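Local coordinates for protein putative NADPH-dependent oxidoreductase (Desulfitobacterium hafniense DCB-2, PDB 3DB2) that probably catalyses NADPH-dependent oxidation or reduction of a substrate not yet identified, pairing a nucleotide-binding Rossmann domain with a GFO/IDH/MocA-type C-terminal domain, at residues 149-154 with 228-233; 184-189 with 239-244; 200-205 with 217-222; 189-194 with 221-226. All blocks are in the same frame, centred on the assembly; numbering follows the deposited sequence.

How the contacts relate
All four contacts lie in the C-terminal domain and build on its large mixed sheet. Contact 1 joins the parallel strands 147-155 and 228-234; contact 2 brings helix 183-194 against strand 240-247, which flanks 147-155 on the side opposite 228-234. The centres of contacts 1 and 2 lie about 7 Å apart. Contact 3 pairs strands 197-205 and 216-223, its centre about 9 Å from that of contact 1. Contact 4 seats the end of helix 183-194 on strand 216-223, sharing N189 with contact 2 and L221 and E222 with contact 3. Along the chain, contacts 3 and 4 fall within the span bridged by contact 1. One sheet face packs on helices while the other meets the second subunit.

Contact 1: residues 149-154 with 228-233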
loop_
_atom_site.group_PDB
_atom_site.type_symbol
_atom_site.label_atom_id
_atom_site.label_comp_id
_atom_site.label_asym_id
_atom_site.label_seq_id
_atom_site.Cartn_x
_atom_site.Cartn_y
_atom_site.Cartn_z
ATOM N N SER C 149 -9.169 0.356 6.313
ATOM C CA SER C 149 -8.530 0.171 5.006
ATOM C C SER C 149 -7.797 -1.177 4.929
ATOM O O SER C 149 -7.485 -1.820 5.921
ATOM C CB SER C 149 -7.561 1.305 4.720
ATOM O OG SER C 149 -6.458 1.337 5.591
ATOM N N ILE C 150 -7.508 -1.571 3.678
ATOM C CA ILE C 150 -6.747 -2.769 3.382
ATOM C C ILE C 150 -5.711 -2.428 2.309
ATOM O O ILE C 150 -5.980 -1.621 1.442
ATOM C CB ILE C 150 -7.626 -3.937 2.920
ATOM C CG1 ILE C 150 -8.531 -4.477 4.023
ATOM C CG2 ILE C 150 -6.779 -5.055 2.299
ATOM C CD1 ILE C 150 -9.526 -5.488 3.485
ATOM N N GLU C 151 -4.525 -3.051 2.404
ATOM C CA GLU C 151 -3.519 -2.916 1.362
ATOM C C GLU C 151 -3.160 -4.316 0.847
ATOM O O GLU C 151 -2.787 -5.126 1.682
ATOM C CB GLU C 151 -2.238 -2.244 1.864
ATOM C CG GLU C 151 -2.532 -0.901 2.499
ATOM C CD GLU C 151 -1.469 -0.523 3.524
ATOM O OE1 GLU C 151 -0.657 -1.376 3.941
ATOM O OE2 GLU C 151 -1.510 0.662 3.934
ATOM N N ALA C 152 -3.321 -4.542 -0.432
ATOM C CA ALA C 152 -3.099 -5.847 -1.044
ATOM C C ALA C 152 -2.013 -5.698 -2.103
ATOM O O ALA C 152 -1.973 -4.651 -2.766
ATOM C CB ALA C 152 -4.373 -6.382 -1.667
ATOM N N VAL C 153 -1.143 -6.687 -2.244
ATOM C CA VAL C 153 -0.084 -6.583 -3.245
ATOM C C VAL C 153 0.050 -7.941 -3.933
ATOM O O VAL C 153 -0.004 -8.951 -3.240
ATOM C CB VAL C 153 1.273 -6.212 -2.638
ATOM C CG1 VAL C 153 2.402 -6.249 -3.662
ATOM C CG2 VAL C 153 1.192 -4.830 -1.993
ATOM N N PHE C 154 0.226 -7.934 -5.245
ATOM C CA PHE C 154 0.554 -9.196 -5.929
ATOM C C PHE C 154 1.553 -8.765 -7.038
ATOM O O PHE C 154 1.242 -8.007 -7.931
ATOM C CB PHE C 154 -0.639 -9.942 -6.426
ATOM C CG PHE C 154 -0.407 -11.414 -6.805
ATOM C CD1 PHE C 154 0.844 -11.973 -6.852
ATOM C CD2 PHE C 154 -1.515 -12.203 -7.119
ATOM C CE1 PHE C 154 1.078 -13.307 -7.192
ATOM C CE2 PHE C 154 -1.316 -13.529 -7.464
ATOM C CZ PHE C 154 -0.038 -14.061 -7.517
ATOM N N GLN C 228 -11.936 1.504 2.459
ATOM C CA GLN C 228 -11.025 1.797 1.363
ATOM C C GLN C 228 -9.973 0.711 1.175
ATOM O O GLN C 228 -9.685 -0.004 2.134
ATOM C CB GLN C 228 -10.276 3.092 1.629
ATOM C CG GLN C 228 -11.166 4.308 1.638
ATOM C CD GLN C 228 -10.469 5.624 1.872
ATOM O OE1 GLN C 228 -11.001 6.487 2.587
ATOM N NE2 GLN C 228 -9.307 5.819 1.254
ATOM N N ALA C 229 -9.424 0.611 -0.027
ATOM C CA ALA C 229 -8.313 -0.321 -0.235
ATOM C C ALA C 229 -7.338 0.225 -1.292
ATOM O O ALA C 229 -7.708 1.030 -2.137
ATOM C CB ALA C 229 -8.787 -1.698 -0.618
ATOM N N TYR C 230 -6.109 -0.255 -1.166
ATOM C CA TYR C 230 -4.992 -0.111 -2.072
ATOM C C TYR C 230 -4.663 -1.471 -2.688
ATOM O O TYR C 230 -4.620 -2.445 -1.929
ATOM C CB TYR C 230 -3.771 0.430 -1.319
ATOM C CG TYR C 230 -2.481 0.176 -2.055
ATOM C CD1 TYR C 230 -2.182 0.882 -3.222
ATOM C CD2 TYR C 230 -1.574 -0.769 -1.593
ATOM C CE1 TYR C 230 -0.994 0.628 -3.882
ATOM C CE2 TYR C 230 -0.383 -1.024 -2.262
ATOM C CZ TYR C 230 -0.118 -0.307 -3.407
ATOM O OH TYR C 230 1.049 -0.512 -4.118
ATOM N N LEU C 231 -4.441 -1.498 -4.003
ATOM C CA LEU C 231 -3.939 -2.699 -4.653
ATOM C C LEU C 231 -2.717 -2.356 -5.500
ATOM O O LEU C 231 -2.845 -1.553 -6.415
ATOM C CB LEU C 231 -5.022 -3.330 -5.512
ATOM C CG LEU C 231 -4.570 -4.474 -6.430
ATOM C CD1 LEU C 231 -4.000 -5.631 -5.631
ATOM C CD2 LEU C 231 -5.743 -4.955 -7.258
ATOM N N GLY C 232 -1.579 -2.952 -5.210
ATOM C CA GLY C 232 -0.376 -2.811 -6.024
ATOM C C GLY C 232 -0.176 -4.084 -6.820
ATOM O O GLY C 232 -0.259 -5.176 -6.265
ATOM N N THR C 233 0.026 -3.932 -8.125
ATOM C CA THR C 233 0.281 -5.068 -9.027
ATOM C C THR C 233 1.527 -4.707 -9.831
ATOM O O THR C 233 1.613 -3.606 -10.379
ATOM C CB THR C 233 -0.890 -5.399 -9.956
ATOM O OG1 THR C 233 -1.398 -4.212 -10.571
ATOM C CG2 THR C 233 -2.022 -6.037 -9.162
#
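The carbonyl oxygen I150 O is gripped twice from the neighbouring strand: Y230 N donates a hydrogen bond of 2.9 Å, and A229 CA brings a CA-H...O contact of 3.2 Å. This pattern recurs along the parallel pair 149-154 and 228-233, where A152 N binds Y230 O and G232 N binds A152 O, so that strand 147-155 is tied firmly to strand 228-234. I150, A152, A229 and L231 point to the face covered by helix 183-194, and there L231 CD1 rests 4.1 Å from A152 CB. The other face carries E151, V153 and Y230. With CG of Y230 anti to its amide nitrogen (chi1 161°), the ring reaches along the strand: E151 CB meets its edge in plane, 3.8 Å from CD2, and V153 CG2 approaches CE2 at 4.1 Å. G232 N lies 3.5 Å above the ring plane; a side chain on G232 would run into Y230 OH. That hydroxyl bonds to Q218 of its own chain and to E151 of the second subunit, whose Y230 stacks on this ring. The contact thus puts an apolar face against the helix and a polar, aromatic one at the dimer interface.

Contact 2: residues 184-189 with 239-244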
loop_
_atom_site.group_PDB
_atom_site.type_symbol
_atom_site.label_atom_id
_atom_site.label_comp_id
_atom_site.label_asym_id
_atom_site.label_seq_id
_atom_site.Cartn_x
_atom_site.Cartn_y
_atom_site.Cartn_z
ATOM N N VAL C 184 -6.609 -9.876 -10.289
ATOM C CA VAL C 184 -7.986 -10.370 -10.118
ATOM C C VAL C 184 -8.115 -11.236 -8.886
ATOM O O VAL C 184 -9.160 -11.352 -8.246
ATOM C CB VAL C 184 -8.382 -11.135 -11.398
ATOM C CG1 VAL C 184 -9.624 -11.988 -11.187
ATOM C CG2 VAL C 184 -8.619 -10.124 -12.509
ATOM N N HIS C 185 -7.001 -11.890 -8.508
ATOM C CA HIS C 185 -6.961 -12.680 -7.278
ATOM C C HIS C 185 -7.232 -11.795 -6.057
ATOM O O HIS C 185 -8.112 -12.095 -5.240
ATOM C CB HIS C 185 -5.614 -13.336 -7.056
ATOM C CG HIS C 185 -5.235 -14.464 -7.949
ATOM N ND1 HIS C 185 -5.445 -15.784 -7.619
ATOM C CD2 HIS C 185 -4.643 -14.457 -9.165
ATOM C CE1 HIS C 185 -4.997 -16.539 -8.598
ATOM N NE2 HIS C 185 -4.502 -15.764 -9.543
ATOM N N GLN C 186 -6.456 -10.709 -5.999
ATOM C CA GLN C 186 -6.616 -9.772 -4.866
ATOM C C GLN C 186 -7.897 -8.972 -4.938
ATOM O O GLN C 186 -8.522 -8.704 -3.889
ATOM C CB GLN C 186 -5.387 -8.855 -4.754
ATOM C CG GLN C 186 -4.127 -9.646 -4.393
ATOM C CD GLN C 186 -4.045 -10.046 -2.932
ATOM O OE1 GLN C 186 -5.007 -10.393 -2.246
ATOM N NE2 GLN C 186 -2.818 -10.036 -2.443
ATOM N N ILE C 187 -8.360 -8.586 -6.132
ATOM C CA ILE C 187 -9.679 -7.994 -6.270
ATOM C C ILE C 187 -10.783 -8.878 -5.723
ATOM O O ILE C 187 -11.707 -8.437 -5.003
ATOM C CB ILE C 187 -9.954 -7.629 -7.744
ATOM C CG1 ILE C 187 -8.934 -6.552 -8.172
ATOM C CG2 ILE C 187 -11.392 -7.218 -7.969
ATOM C CD1 ILE C 187 -8.988 -6.272 -9.650
ATOM N N ASP C 188 -10.725 -10.170 -6.009
ATOM C CA ASP C 188 -11.689 -11.107 -5.431
ATOM C C ASP C 188 -11.484 -11.180 -3.916
ATOM O O ASP C 188 -12.511 -11.128 -3.211
ATOM C CB ASP C 188 -11.589 -12.488 -6.061
ATOM C CG ASP C 188 -12.740 -13.343 -5.529
ATOM O OD1 ASP C 188 -13.906 -13.075 -5.912
ATOM O OD2 ASP C 188 -12.435 -14.241 -4.726
ATOM N N ASN C 189 -10.243 -11.285 -3.447
ATOM C CA ASN C 189 -10.046 -11.293 -1.998
ATOM C C ASN C 189 -10.647 -10.060 -1.350
ATOM O O ASN C 189 -11.254 -10.155 -0.284
ATOM C CB ASN C 189 -8.563 -11.414 -1.627
ATOM C CG ASN C 189 -8.048 -12.810 -1.934
ATOM O OD1 ASN C 189 -8.826 -13.758 -2.032
ATOM N ND2 ASN C 189 -6.730 -12.894 -2.062
ATOM N N GLY C 239 8.804 -11.744 -6.298
ATOM C CA GLY C 239 7.447 -12.092 -5.939
ATOM C C GLY C 239 7.034 -11.675 -4.532
ATOM O O GLY C 239 7.737 -11.896 -3.540
ATOM N N VAL C 240 5.858 -11.062 -4.441
ATOM C CA VAL C 240 5.234 -10.669 -3.185
ATOM C C VAL C 240 3.721 -10.930 -3.348
ATOM O O VAL C 240 3.199 -10.581 -4.412
ATOM C CB VAL C 240 5.355 -9.194 -2.785
ATOM C CG1 VAL C 240 4.598 -8.888 -1.482
ATOM C CG2 VAL C 240 6.805 -8.769 -2.670
ATOM N N PHE C 241 3.136 -11.513 -2.319
ATOM C CA PHE C 241 1.691 -11.644 -2.181
ATOM C C PHE C 241 1.393 -11.285 -0.713
ATOM O O PHE C 241 1.696 -12.096 0.163
ATOM C CB PHE C 241 1.128 -13.003 -2.510
ATOM C CG PHE C 241 -0.371 -13.188 -2.568
ATOM C CD1 PHE C 241 -1.213 -13.093 -1.461
ATOM C CD2 PHE C 241 -0.987 -13.493 -3.776
ATOM C CE1 PHE C 241 -2.575 -13.250 -1.496
ATOM C CE2 PHE C 241 -2.361 -13.639 -3.840
ATOM C CZ PHE C 241 -3.157 -13.520 -2.723
ATOM N N SER C 242 0.762 -10.125 -0.536
ATOM C CA SER C 242 0.471 -9.681 0.832
ATOM C C SER C 242 -0.892 -9.008 0.938
ATOM O O SER C 242 -1.429 -8.501 -0.032
ATOM C CB SER C 242 1.578 -8.744 1.299
ATOM O OG SER C 242 1.724 -7.634 0.445
ATOM N N ILE C 243 -1.448 -9.033 2.161
ATOM C CA ILE C 243 -2.675 -8.353 2.510
ATOM C C ILE C 243 -2.491 -7.804 3.943
ATOM O O ILE C 243 -2.125 -8.563 4.852
ATOM C CB ILE C 243 -3.900 -9.278 2.470
ATOM C CG1 ILE C 243 -4.028 -10.070 1.165
ATOM C CG2 ILE C 243 -5.209 -8.535 2.751
ATOM C CD1 ILE C 243 -5.290 -10.881 1.022
ATOM N N ASN C 244 -2.714 -6.517 4.087
ATOM C CA ASN C 244 -2.629 -5.849 5.383
ATOM C C ASN C 244 -4.045 -5.291 5.603
ATOM O O ASN C 244 -4.594 -4.599 4.754
ATOM C CB ASN C 244 -1.639 -4.703 5.453
ATOM C CG ASN C 244 -0.222 -5.125 5.095
ATOM O OD1 ASN C 244 0.199 -6.194 5.480
ATOM N ND2 ASN C 244 0.497 -4.300 4.374
#
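Helix 184-189 runs almost along strand 240-244, the two short axes 10.7 Å apart and 17° from parallel, with Q186 CA and I243 CA the nearest pair at 8.5 Å. Long side chains bridge this spacing. The chain of Q186 bends at its second torsion (chi2 -77°), which lays the terminal amide over one face of the F241 ring; amide and ring planes differ by 26°, a stack in which NE2 sits 3.3 Å above the ring plane, toward the rim. F241 comes from the strand to meet it, and N189 ND2 arrives at the ring edge, 3.7 Å from F241 CZ. The same ND2 donates a hydrogen bond of 3.0 Å to Q186 OE1, reaching it from above the carbonyl plane, and has a second partner in S126 OG. I243 CD1 packs 3.3 Å from Q186 OE1, while NE2 bonds to V153 O on strand 147-155. Both ends of the buried amide are thus engaged, which fixes its rotation. A leucine here would probably leave N189 ND2 and V153 O each short of a partner and strip the F241 face of its flat polar cover. The CD2/CE2 edge of F241 points at the face of F154 in an edge-to-face pair. On the same helix H185 touches K97, on the loop that follows a Rossmann strand, and D188 forms a salt bridge to R127. This is the helix-on-sheet packing of the GFO/IDH/MocA α/β domain, with the helix set between the mixed sheet and loops near the Rossmann domain.

Contact 3: residues 200-205 with 217-222; sequences VFNFGK and NQTLLE
N202 and its partners N217 and T219 make up the tight part of this β-hairpin, in which strands 197-205 and 216-223 run antiparallel within the mixed sheet. CG of N202 stands anti to its main-chain nitrogen (chi1 -172°), which carries the amide over to N217 and T219 on the opposite strand. Its ND2 donates to N217 OD1 at 2.8 Å, with the acceptor close to the N202 amide plane. N202 OD1 accepts from T219 OG1 at 2.5 Å, shorter than a usual hydrogen bond, a length best treated as doubtful. N202 OD1 also lies 2.9 Å from Q218 O, an unbonded approach of two acceptors that the amide tolerates. A valine in place of N202 would probably leave N217 OD1 without its ND2 donor and T219 OG1 without its nearby acceptor. The other end of N217 is fixed too, since its ND2 bonds to G176 O and T233 OG1. Helix 324-343 covers this side, touching N202 through V341. F201 with L220 and F203 with Q218 form the hydrogen-bonded pairs; L220 N to F201 O measures 2.7 Å. On their side of the sheet, F201 CE2 stands over the centre of the F203 ring, 3.5 Å above its plane, and L220 packs on L220 of the second subunit. Looser are K205 and E222, partly exposed; K205 forms a salt bridge with E222 of the second subunit, E222 one with K205 there. G204 and N217 come close, CA to CA 4.1 Å, and a CB on G204 would collide with N217 OD1.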
loop_
_atom_site.group_PDB
_atom_site.type_symbol
_atom_site.label_atom_id
_atom_site.label_comp_id
_atom_site.label_asym_id
_atom_site.label_seq_id
_atom_site.Cartn_x
_atom_site.Cartn_y
_atom_site.Cartn_z
ATOM N N VAL C 200 -12.917 3.259 -8.442
ATOM C CA VAL C 200 -11.540 2.929 -8.688
ATOM C C VAL C 200 -10.728 4.127 -9.166
ATOM O O VAL C 200 -11.277 4.869 -9.984
ATOM C CB VAL C 200 -11.449 1.844 -9.800
ATOM C CG1 VAL C 200 -10.017 1.383 -10.024
ATOM C CG2 VAL C 200 -12.339 0.658 -9.467
ATOM N N PHE C 201 -9.480 4.252 -8.725
ATOM C CA PHE C 201 -8.526 5.164 -9.354
ATOM C C PHE C 201 -7.228 4.358 -9.563
ATOM O O PHE C 201 -6.776 3.633 -8.682
ATOM C CB PHE C 201 -8.293 6.477 -8.603
ATOM C CG PHE C 201 -7.324 7.368 -9.363
ATOM C CD1 PHE C 201 -7.838 8.247 -10.313
ATOM C CD2 PHE C 201 -5.949 7.346 -9.195
ATOM C CE1 PHE C 201 -6.992 9.051 -11.066
ATOM C CE2 PHE C 201 -5.105 8.157 -9.930
ATOM C CZ PHE C 201 -5.634 9.015 -10.870
ATOM N N ASN C 202 -6.596 4.535 -10.721
ATOM C CA ASN C 202 -5.314 3.849 -10.919
ATOM C C ASN C 202 -4.267 4.751 -11.566
ATOM O O ASN C 202 -4.591 5.499 -12.483
ATOM C CB ASN C 202 -5.503 2.610 -11.800
ATOM C CG ASN C 202 -4.314 1.713 -11.938
ATOM O OD1 ASN C 202 -3.826 1.087 -11.001
ATOM N ND2 ASN C 202 -3.769 1.549 -13.133
ATOM N N PHE C 203 -3.024 4.639 -11.117
ATOM C CA PHE C 203 -1.845 5.096 -11.841
ATOM C C PHE C 203 -1.111 3.845 -12.343
ATOM O O PHE C 203 -0.867 2.908 -11.559
ATOM C CB PHE C 203 -0.921 5.944 -11.026
ATOM C CG PHE C 203 -1.322 7.385 -10.714
ATOM C CD1 PHE C 203 -1.825 8.216 -11.683
ATOM C CD2 PHE C 203 -1.149 7.875 -9.415
ATOM C CE1 PHE C 203 -2.153 9.537 -11.454
ATOM C CE2 PHE C 203 -1.495 9.195 -9.162
ATOM C CZ PHE C 203 -2.005 10.017 -10.151
ATOM N N GLY C 204 -0.739 3.797 -13.618
ATOM C CA GLY C 204 0.039 2.618 -14.026
ATOM C C GLY C 204 0.664 2.808 -15.406
ATOM O O GLY C 204 0.152 3.591 -16.207
ATOM N N LYS C 205 1.751 2.074 -15.640
ATOM C CA LYS C 205 2.481 2.216 -16.903
ATOM C C LYS C 205 3.464 1.079 -17.115
ATOM O O LYS C 205 3.815 0.348 -16.185
ATOM C CB LYS C 205 3.261 3.540 -16.894
ATOM C CG LYS C 205 4.337 3.586 -15.832
ATOM C CD LYS C 205 5.026 4.929 -15.697
ATOM C CE LYS C 205 4.106 6.005 -15.134
ATOM N NZ LYS C 205 3.893 5.974 -13.666
ATOM N N ASN C 217 1.097 -1.081 -11.608
ATOM C CA ASN C 217 -0.090 -0.371 -11.243
ATOM C C ASN C 217 -0.096 -0.131 -9.704
ATOM O O ASN C 217 0.388 -0.976 -8.971
ATOM C CB ASN C 217 -1.418 -1.046 -11.536
ATOM C CG ASN C 217 -1.621 -1.402 -13.002
ATOM O OD1 ASN C 217 -2.000 -0.559 -13.789
ATOM N ND2 ASN C 217 -1.366 -2.684 -13.248
ATOM N N GLN C 218 -0.669 0.998 -9.341
ATOM C CA GLN C 218 -1.127 1.231 -7.973
ATOM C C GLN C 218 -2.580 1.709 -8.107
ATOM O O GLN C 218 -2.849 2.701 -8.764
ATOM C CB GLN C 218 -0.245 2.217 -7.266
ATOM C CG GLN C 218 1.101 1.585 -6.923
ATOM C CD GLN C 218 1.997 2.435 -6.060
ATOM O OE1 GLN C 218 2.160 3.625 -6.352
ATOM N NE2 GLN C 218 2.585 1.896 -4.999
ATOM N N THR C 219 -3.478 0.995 -7.439
ATOM C CA THR C 219 -4.905 1.212 -7.607
ATOM C C THR C 219 -5.533 1.516 -6.238
ATOM O O THR C 219 -5.218 0.736 -5.320
ATOM C CB THR C 219 -5.601 -0.033 -8.182
ATOM O OG1 THR C 219 -4.886 -0.409 -9.358
ATOM C CG2 THR C 219 -7.033 0.307 -8.537
ATOM N N LEU C 220 -6.339 2.557 -6.215
ATOM C CA LEU C 220 -7.172 2.842 -5.048
ATOM C C LEU C 220 -8.627 2.449 -5.348
ATOM O O LEU C 220 -9.162 2.645 -6.429
ATOM C CB LEU C 220 -7.121 4.309 -4.660
ATOM C CG LEU C 220 -5.737 4.844 -4.317
ATOM C CD1 LEU C 220 -5.877 6.291 -3.824
ATOM C CD2 LEU C 220 -5.015 3.979 -3.304
ATOM N N LEU C 221 -9.269 1.907 -4.341
ATOM C CA LEU C 221 -10.654 1.494 -4.322
ATOM C C LEU C 221 -11.395 2.132 -3.152
ATOM O O LEU C 221 -10.871 2.263 -2.054
ATOM C CB LEU C 221 -10.752 -0.034 -4.217
ATOM C CG LEU C 221 -9.762 -0.813 -5.093
ATOM C CD1 LEU C 221 -9.179 -1.988 -4.328
ATOM C CD2 LEU C 221 -10.445 -1.286 -6.358
ATOM N N GLU C 222 -12.634 2.535 -3.385
ATOM C CA GLU C 222 -13.572 2.897 -2.319
ATOM C C GLU C 222 -14.739 1.913 -2.413
ATOM O O GLU C 222 -15.229 1.714 -3.539
ATOM C CB GLU C 222 -14.131 4.294 -2.408
ATOM C CG GLU C 222 -13.139 5.390 -2.099
ATOM C CD GLU C 222 -13.860 6.679 -1.715
ATOM O OE1 GLU C 222 -14.755 7.125 -2.454
ATOM O OE2 GLU C 222 -13.505 7.248 -0.666
#

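Contact 4: residues 189-194 with 221-226; sequences NLQFLL and LEFEDG
The F223 ring takes L194 over one face, with CB 3.9 Å above the ring plane and offset toward the rim, while Q191 CG comes to the edge, 4.3 Å from CE2. This is helix-on-sheet packing, in which the last turn of helix 183-194 settles on the end of strand 216-223, just before the turn that leads into strand 228-234. The L194 approach is a CH-π contact: CB lies 4.1 Å from the ring centroid, 16° off the normal. L194 CD1 extends it, meeting F223 CE1 at 3.9 Å. The two short axes are 10.9 Å apart and 26° from parallel, and side chains fill the space between them. With CG of F223 anti to its carbonyl carbon (chi1 -74°), the ring leans along the helix and CZ ends 4.2 Å from L190 CB. L190 CD1 lies near L221 CD1, a contact that is less certain because L221 takes two conformations. A229 on strand 228-234 and V197 on strand 197-205 also pack on F223, making this an apolar corner. Q191 turns its polar end elsewhere, OE1 accepting from V197 N. Solvent reaches the turn itself, where E224 and D225 are exposed and take salt bridges from R329 and K227. F223 to G226 form a type I turn that closes on G226, in a left-handed backbone conformation, whose N donates to F223 O at 3.0 Å.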
loop_
_atom_site.group_PDB
_atom_site.type_symbol
_atom_site.label_atom_id
_atom_site.label_comp_id
_atom_site.label_asym_id
_atom_site.label_seq_id
_atom_site.Cartn_x
_atom_site.Cartn_y
_atom_site.Cartn_z
ATOM N N ASN C 189 -10.243 -11.285 -3.447
ATOM C CA ASN C 189 -10.046 -11.293 -1.998
ATOM C C ASN C 189 -10.647 -10.060 -1.350
ATOM O O ASN C 189 -11.254 -10.155 -0.284
ATOM C CB ASN C 189 -8.563 -11.414 -1.627
ATOM C CG ASN C 189 -8.048 -12.810 -1.934
ATOM O OD1 ASN C 189 -8.826 -13.758 -2.032
ATOM N ND2 ASN C 189 -6.730 -12.894 -2.062
ATOM N N LEU C 190 -10.485 -8.899 -1.960
ATOM C CA LEU C 190 -10.945 -7.634 -1.388
ATOM C C LEU C 190 -12.458 -7.547 -1.286
ATOM O O LEU C 190 -13.028 -7.077 -0.308
ATOM C CB LEU C 190 -10.423 -6.461 -2.235
ATOM C CG LEU C 190 -8.924 -6.170 -2.037
ATOM C CD1 LEU C 190 -8.389 -5.248 -3.126
ATOM C CD2 LEU C 190 -8.704 -5.565 -0.663
ATOM N N GLN C 191 -13.172 -8.010 -2.314
ATOM C CA GLN C 191 -14.636 -7.956 -2.252
ATOM C C GLN C 191 -15.186 -9.117 -1.440
ATOM O O GLN C 191 -16.262 -9.009 -0.861
ATOM C CB GLN C 191 -15.167 -7.887 -3.683
ATOM C CG GLN C 191 -14.779 -6.570 -4.367
ATOM C CD GLN C 191 -15.433 -6.350 -5.725
ATOM O OE1 GLN C 191 -16.222 -5.441 -5.950
ATOM N NE2 GLN C 191 -15.095 -7.173 -6.718
ATOM N N PHE C 192 -14.466 -10.232 -1.341
ATOM C CA PHE C 192 -14.815 -11.290 -0.398
ATOM C C PHE C 192 -14.772 -10.788 1.044
ATOM O O PHE C 192 -15.652 -10.989 1.887
ATOM C CB PHE C 192 -13.852 -12.455 -0.565
ATOM C CG PHE C 192 -13.851 -13.465 0.560
ATOM C CD1 PHE C 192 -15.011 -14.200 0.795
ATOM C CD2 PHE C 192 -12.736 -13.692 1.349
ATOM C CE1 PHE C 192 -15.038 -15.128 1.814
ATOM C CE2 PHE C 192 -12.767 -14.602 2.390
ATOM C CZ PHE C 192 -13.936 -15.316 2.610
ATOM N N LEU C 193 -13.689 -10.074 1.362
ATOM C CA LEU C 193 -13.474 -9.577 2.718
ATOM C C LEU C 193 -14.391 -8.408 3.066
ATOM O O LEU C 193 -14.940 -8.414 4.182
ATOM C CB LEU C 193 -12.012 -9.184 2.874
ATOM C CG LEU C 193 -10.949 -10.278 2.824
ATOM C CD1 LEU C 193 -9.567 -9.665 3.065
ATOM C CD2 LEU C 193 -11.262 -11.376 3.839
ATOM N N LEU C 194 -14.557 -7.463 2.154
ATOM C CA LEU C 194 -15.273 -6.223 2.430
ATOM C C LEU C 194 -16.526 -5.909 1.623
ATOM O O LEU C 194 -17.143 -4.852 1.880
ATOM C CB LEU C 194 -14.317 -5.038 2.185
ATOM C CG LEU C 194 -13.068 -4.965 3.051
ATOM C CD1 LEU C 194 -12.506 -3.562 3.010
ATOM C CD2 LEU C 194 -13.367 -5.390 4.481
ATOM N N LEU C 221 -9.269 1.907 -4.341
ATOM C CA LEU C 221 -10.654 1.494 -4.322
ATOM C C LEU C 221 -11.395 2.132 -3.152
ATOM O O LEU C 221 -10.871 2.263 -2.054
ATOM C CB LEU C 221 -10.752 -0.034 -4.217
ATOM C CG LEU C 221 -9.762 -0.813 -5.093
ATOM C CD1 LEU C 221 -9.179 -1.988 -4.328
ATOM C CD2 LEU C 221 -10.445 -1.286 -6.358
ATOM N N GLU C 222 -12.634 2.535 -3.385
ATOM C CA GLU C 222 -13.572 2.897 -2.319
ATOM C C GLU C 222 -14.739 1.913 -2.413
ATOM O O GLU C 222 -15.229 1.714 -3.539
ATOM C CB GLU C 222 -14.131 4.294 -2.408
ATOM C CG GLU C 222 -13.139 5.390 -2.099
ATOM C CD GLU C 222 -13.860 6.679 -1.715
ATOM O OE1 GLU C 222 -14.755 7.125 -2.454
ATOM O OE2 GLU C 222 -13.505 7.248 -0.666
ATOM N N PHE C 223 -15.135 1.358 -1.294
ATOM C CA PHE C 223 -16.187 0.356 -1.194
ATOM C C PHE C 223 -17.561 1.027 -1.093
ATOM O O PHE C 223 -17.632 2.216 -0.803
ATOM C CB PHE C 223 -15.958 -0.596 0.003
ATOM C CG PHE C 223 -14.802 -1.534 -0.397
ATOM C CD1 PHE C 223 -13.498 -1.152 -0.153
ATOM C CD2 PHE C 223 -15.075 -2.729 -1.012
ATOM C CE1 PHE C 223 -12.434 -1.957 -0.540
ATOM C CE2 PHE C 223 -14.013 -3.534 -1.438
ATOM C CZ PHE C 223 -12.711 -3.130 -1.222
ATOM N N GLU C 224 -18.617 0.257 -1.349
ATOM C CA GLU C 224 -19.963 0.829 -1.277
ATOM C C GLU C 224 -20.279 1.299 0.138
ATOM O O GLU C 224 -21.056 2.233 0.328
ATOM C CB GLU C 224 -20.971 -0.211 -1.788
ATOM C CG GLU C 224 -21.409 0.012 -3.222
ATOM C CD GLU C 224 -20.950 -1.045 -4.201
ATOM O OE1 GLU C 224 -21.846 -1.607 -4.877
ATOM O OE2 GLU C 224 -19.725 -1.294 -4.276
ATOM N N ASP C 225 -19.656 0.676 1.135
ATOM C CA ASP C 225 -19.872 1.122 2.522
ATOM C C ASP C 225 -18.869 2.156 3.005
ATOM O O ASP C 225 -18.853 2.518 4.184
ATOM C CB ASP C 225 -19.897 -0.096 3.453
ATOM C CG ASP C 225 -18.554 -0.701 3.774
ATOM O OD1 ASP C 225 -17.533 -0.296 3.177
ATOM O OD2 ASP C 225 -18.483 -1.593 4.652
ATOM N N GLY C 226 -18.001 2.706 2.168
ATOM C CA GLY C 226 -17.088 3.734 2.606
ATOM C C GLY C 226 -15.679 3.292 2.938
ATOM O O GLY C 226 -14.793 4.127 3.046
#